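Local coordinates for protein KLLA0E08119p (Kluyveromyces lactis, PDB 3VA7) that probably uses biotin and ATP to carboxylate urea to urea-1-carboxylate, this piece carrying the biotin carboxylase, carboxyltransferase and biotin-bearing domains, at residues A[687-693]-A[775-781]. Residues are numbered along the deposited sequence; the frame is centred on the assembly and turned at random.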
ATOM      1  N   PHE A 687      22.441 -18.619  26.378  1.00 37.45           N
ATOM      2  CA  PHE A 687      23.605 -18.731  25.475  1.00 37.38           C
ATOM      3  C   PHE A 687      24.161 -20.165  25.398  1.00 39.00           C
ATOM      4  O   PHE A 687      24.814 -20.524  24.406  1.00 38.88           O
ATOM      5  CB  PHE A 687      24.717 -17.789  25.899  1.00 36.09           C
ATOM      6  CG  PHE A 687      24.401 -16.308  25.729  1.00 34.02           C
ATOM      7  CD1 PHE A 687      24.697 -15.642  24.540  1.00 32.97           C
ATOM      8  CD2 PHE A 687      23.900 -15.558  26.792  1.00 34.14           C
ATOM      9  CE1 PHE A 687      24.465 -14.248  24.388  1.00 33.12           C
ATOM     10  CE2 PHE A 687      23.644 -14.166  26.655  1.00 34.69           C
ATOM     11  CZ  PHE A 687      23.924 -13.507  25.454  1.00 31.62           C
ATOM     12  N   ASN A 688      23.903 -20.979  26.436  1.00 40.51           N
ATOM     13  CA  ASN A 688      24.330 -22.374  26.440  1.00 41.98           C
ATOM     14  C   ASN A 688      23.435 -23.266  25.582  1.00 42.35           C
ATOM     15  O   ASN A 688      23.959 -24.034  24.776  1.00 42.71           O
ATOM     16  CB  ASN A 688      24.439 -22.951  27.855  1.00 42.54           C
ATOM     17  CG  ASN A 688      25.559 -22.302  28.708  1.00 46.93           C
ATOM     18  OD1 ASN A 688      26.413 -21.522  28.218  1.00 49.48           O
ATOM     19  ND2 ASN A 688      25.548 -22.631  30.014  1.00 48.72           N
ATOM     20  N   ASP A 689      22.108 -23.185  25.752  1.00 42.05           N
ATOM     21  CA  ASP A 689      21.167 -24.021  24.963  1.00 42.59           C
ATOM     22  C   ASP A 689      20.917 -23.599  23.506  1.00 41.86           C
ATOM     23  O   ASP A 689      21.235 -22.466  23.110  1.00 41.58           O
ATOM     24  CB  ASP A 689      19.833 -24.206  25.679  1.00 42.74           C
ATOM     25  CG  ASP A 689      20.016 -24.723  27.082  1.00 46.41           C
ATOM     26  OD1 ASP A 689      19.023 -24.715  27.855  1.00 47.97           O
ATOM     27  OD2 ASP A 689      21.180 -25.087  27.429  1.00 50.33           O
ATOM     28  N   LYS A 690      20.395 -24.548  22.727  1.00 40.76           N
ATOM     29  CA  LYS A 690      20.033 -24.304  21.361  1.00 40.72           C
ATOM     30  C   LYS A 690      18.579 -23.948  21.317  1.00 40.18           C
ATOM     31  O   LYS A 690      17.807 -24.331  22.190  1.00 40.53           O
ATOM     32  CB  LYS A 690      20.303 -25.521  20.482  1.00 41.13           C
ATOM     33  CG  LYS A 690      21.737 -25.881  20.481  1.00 43.01           C
ATOM     34  CD  LYS A 690      22.256 -26.208  19.135  1.00 48.00           C
ATOM     35  CE  LYS A 690      23.330 -27.321  19.255  1.00 50.66           C
ATOM     36  NZ  LYS A 690      23.895 -27.714  17.907  1.00 51.52           N
ATOM     37  N   TRP A 691      18.226 -23.184  20.296  1.00 39.43           N
ATOM     38  CA  TRP A 691      16.873 -22.698  20.094  1.00 38.16           C
ATOM     39  C   TRP A 691      16.379 -23.288  18.792  1.00 37.83           C
ATOM     40  O   TRP A 691      17.131 -23.327  17.809  1.00 37.02           O
ATOM     41  CB  TRP A 691      16.881 -21.171  19.966  1.00 38.24           C
ATOM     42  CG  TRP A 691      17.155 -20.480  21.273  1.00 37.37           C
ATOM     43  CD1 TRP A 691      18.388 -20.042  21.765  1.00 32.63           C
ATOM     44  CD2 TRP A 691      16.189 -20.166  22.271  1.00 34.34           C
ATOM     45  NE1 TRP A 691      18.213 -19.472  22.998  1.00 33.01           N
ATOM     46  CE2 TRP A 691      16.883 -19.536  23.340  1.00 34.23           C
ATOM     47  CE3 TRP A 691      14.810 -20.344  22.365  1.00 32.92           C
ATOM     48  CZ2 TRP A 691      16.232 -19.095  24.491  1.00 36.33           C
ATOM     49  CZ3 TRP A 691      14.158 -19.929  23.515  1.00 34.12           C
ATOM     50  CH2 TRP A 691      14.866 -19.303  24.564  1.00 36.68           C
ATOM     51  N   LYS A 692      15.112 -23.719  18.792  1.00 37.03           N
ATOM     52  CA  LYS A 692      14.489 -24.289  17.614  1.00 37.08           C
ATOM     53  C   LYS A 692      13.572 -23.243  16.950  1.00 36.23           C
ATOM     54  O   LYS A 692      12.786 -22.588  17.639  1.00 37.81           O
ATOM     55  CB  LYS A 692      13.705 -25.514  18.060  1.00 37.34           C
ATOM     56  CG  LYS A 692      13.321 -26.533  16.993  1.00 39.33           C
ATOM     57  CD  LYS A 692      13.111 -27.892  17.706  1.00 44.19           C
ATOM     58  CE  LYS A 692      13.241 -29.136  16.781  1.00 47.86           C
ATOM     59  NZ  LYS A 692      14.413 -29.192  15.811  1.00 46.99           N
ATOM     60  N   VAL A 693      13.668 -23.095  15.641  1.00 33.60           N
ATOM     61  CA  VAL A 693      12.827 -22.185  14.895  1.00 32.74           C
ATOM     62  C   VAL A 693      11.364 -22.678  14.734  1.00 32.91           C
ATOM     63  O   VAL A 693      11.111 -23.788  14.214  1.00 33.27           O
ATOM     64  CB  VAL A 693      13.411 -21.977  13.493  1.00 32.72           C
ATOM     65  CG1 VAL A 693      12.536 -20.984  12.671  1.00 31.77           C
ATOM     66  CG2 VAL A 693      14.814 -21.497  13.595  1.00 30.81           C
ATOM     67  N   PRO A 775      11.628 -23.301   9.614  1.00 32.55           N
ATOM     68  CA  PRO A 775      11.147 -23.979  10.845  1.00 32.96           C
ATOM     69  C   PRO A 775      11.893 -25.261  11.053  1.00 33.20           C
ATOM     70  O   PRO A 775      12.296 -25.891  10.080  1.00 34.69           O
ATOM     71  CB  PRO A 775       9.692 -24.265  10.563  1.00 32.43           C
ATOM     72  CG  PRO A 775       9.293 -23.212   9.590  1.00 33.98           C
ATOM     73  CD  PRO A 775      10.527 -22.837   8.765  1.00 32.43           C
ATOM     74  N   GLY A 776      12.160 -25.575  12.312  1.00 33.02           N
ATOM     75  CA  GLY A 776      12.912 -26.732  12.669  1.00 32.38           C
ATOM     76  C   GLY A 776      14.403 -26.512  12.739  1.00 33.15           C
ATOM     77  O   GLY A 776      15.089 -27.339  13.317  1.00 34.22           O
ATOM     78  N   ASP A 777      14.943 -25.423  12.185  1.00 33.23           N
ATOM     79  CA  ASP A 777      16.389 -25.184  12.288  1.00 32.74           C
ATOM     80  C   ASP A 777      16.704 -25.031  13.763  1.00 33.21           C
ATOM     81  O   ASP A 777      15.827 -24.668  14.538  1.00 32.76           O
ATOM     82  CB  ASP A 777      16.866 -23.940  11.532  1.00 32.35           C
ATOM     83  CG  ASP A 777      16.902 -24.120  10.014  1.00 34.50           C
ATOM     84  OD1 ASP A 777      17.307 -23.148   9.321  1.00 38.88           O
ATOM     85  OD2 ASP A 777      16.509 -25.191   9.475  1.00 37.04           O
ATOM     86  N   THR A 778      17.942 -25.348  14.154  1.00 33.59           N
ATOM     87  CA  THR A 778      18.438 -25.045  15.493  1.00 34.75           C
ATOM     88  C   THR A 778      19.450 -23.896  15.424  1.00 34.49           C
ATOM     89  O   THR A 778      20.198 -23.759  14.455  1.00 34.95           O
ATOM     90  CB  THR A 778      19.132 -26.284  16.152  1.00 34.92           C
ATOM     91  OG1 THR A 778      20.023 -26.896  15.202  1.00 39.37           O
ATOM     92  CG2 THR A 778      18.120 -27.307  16.578  1.00 34.75           C
ATOM     93  N   ILE A 779      19.509 -23.080  16.458  1.00 34.63           N
ATOM     94  CA  ILE A 779      20.470 -21.993  16.464  1.00 34.85           C
ATOM     95  C   ILE A 779      21.032 -21.867  17.839  1.00 34.54           C
ATOM     96  O   ILE A 779      20.399 -22.320  18.809  1.00 35.41           O
ATOM     97  CB  ILE A 779      19.847 -20.614  16.004  1.00 35.20           C
ATOM     98  CG1 ILE A 779      18.933 -20.015  17.076  1.00 35.91           C
ATOM     99  CG2 ILE A 779      19.057 -20.755  14.691  1.00 34.86           C
ATOM    100  CD1 ILE A 779      18.084 -18.833  16.569  1.00 36.99           C
ATOM    101  N   GLN A 780      22.202 -21.240  17.933  1.00 34.20           N
ATOM    102  CA  GLN A 780      22.816 -20.891  19.219  1.00 33.98           C
ATOM    103  C   GLN A 780      23.373 -19.505  19.061  1.00 33.57           C
ATOM    104  O   GLN A 780      24.050 -19.177  18.059  1.00 32.95           O
ATOM    105  CB  GLN A 780      23.964 -21.833  19.568  1.00 34.49           C
ATOM    106  CG  GLN A 780      24.497 -21.631  20.973  1.00 38.30           C
ATOM    107  CD  GLN A 780      25.675 -22.556  21.312  1.00 44.62           C
ATOM    108  OE1 GLN A 780      26.392 -23.051  20.420  1.00 47.20           O
ATOM    109  NE2 GLN A 780      25.885 -22.783  22.605  1.00 43.47           N
ATOM    110  N   PHE A 781      23.064 -18.678  20.049  1.00 33.63           N
ATOM    111  CA  PHE A 781      23.518 -17.290  20.058  1.00 33.35           C
ATOM    112  C   PHE A 781      24.876 -17.179  20.691  1.00 33.39           C
ATOM    113  O   PHE A 781      25.143 -17.655  21.786  1.00 33.93           O
ATOM    114  CB  PHE A 781      22.502 -16.409  20.786  1.00 32.87           C
ATOM    115  CG  PHE A 781      21.177 -16.323  20.090  1.00 31.39           C
ATOM    116  CD1 PHE A 781      21.094 -15.796  18.789  1.00 26.60           C
ATOM    117  CD2 PHE A 781      20.009 -16.757  20.731  1.00 28.18           C
ATOM    118  CE1 PHE A 781      19.888 -15.719  18.135  1.00 25.62           C
ATOM    119  CE2 PHE A 781      18.768 -16.676  20.074  1.00 26.76           C
ATOM    120  CZ  PHE A 781      18.696 -16.173  18.772  1.00 23.91           C
TER
HETATM  121  O   HOH W   1      26.930 -18.925  23.681  1.00 32.37           O
HETATM  122  O   HOH W   2      21.723 -19.685  22.447  1.00 32.40           O
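Trp691 and Ile779 form an antiparallel hydrogen-bonded pair, with Trp691 N to Ile779 O at 2.8 Å and Ile779 N to Trp691 O at 2.7 Å. Val693 N then donates to Asp777 O, and Gly776 N closes on Val693 O at 2.8 Å, so backbone pairing runs past the strand into the loop. The chain of Lys692 runs extended and bends only at its last torsion (chi4 45°), which brings NZ to Gly776 O.

On the N-terminal side of Trp691 the two segments are joined by other means. The extended side chain of Gln780 sends NE2 to Phe687 O, on the last turn of helix 680-688, at 3.1 Å and in the carbonyl plane; Lys664 holds its OE1. A leucine here would probably leave Phe687 O with one bond fewer and Lys664 without this acceptor. One water joins Phe687 O to Phe781 O, another Asp689 O to Phe781 N.

The apolar contacts lie on the side of Trp691 and Ile779. Trp691 CB packs on Ile779 CG1 at 3.7 Å, while its CD1 meets CE2 of Phe781 at 3.8 Å, the ring planes inclined at 47°. Leu704 of the neighbouring strand touches all three side chains.

Strands 691-698 and 778-783 are thus joined within the carboxyltransferase A and B region by main-chain bonds; before the first strand begins, the Gln780 amide and one water tie the end of helix 680-688 to strand 778-783, while a second water reaches the residue just after the helix.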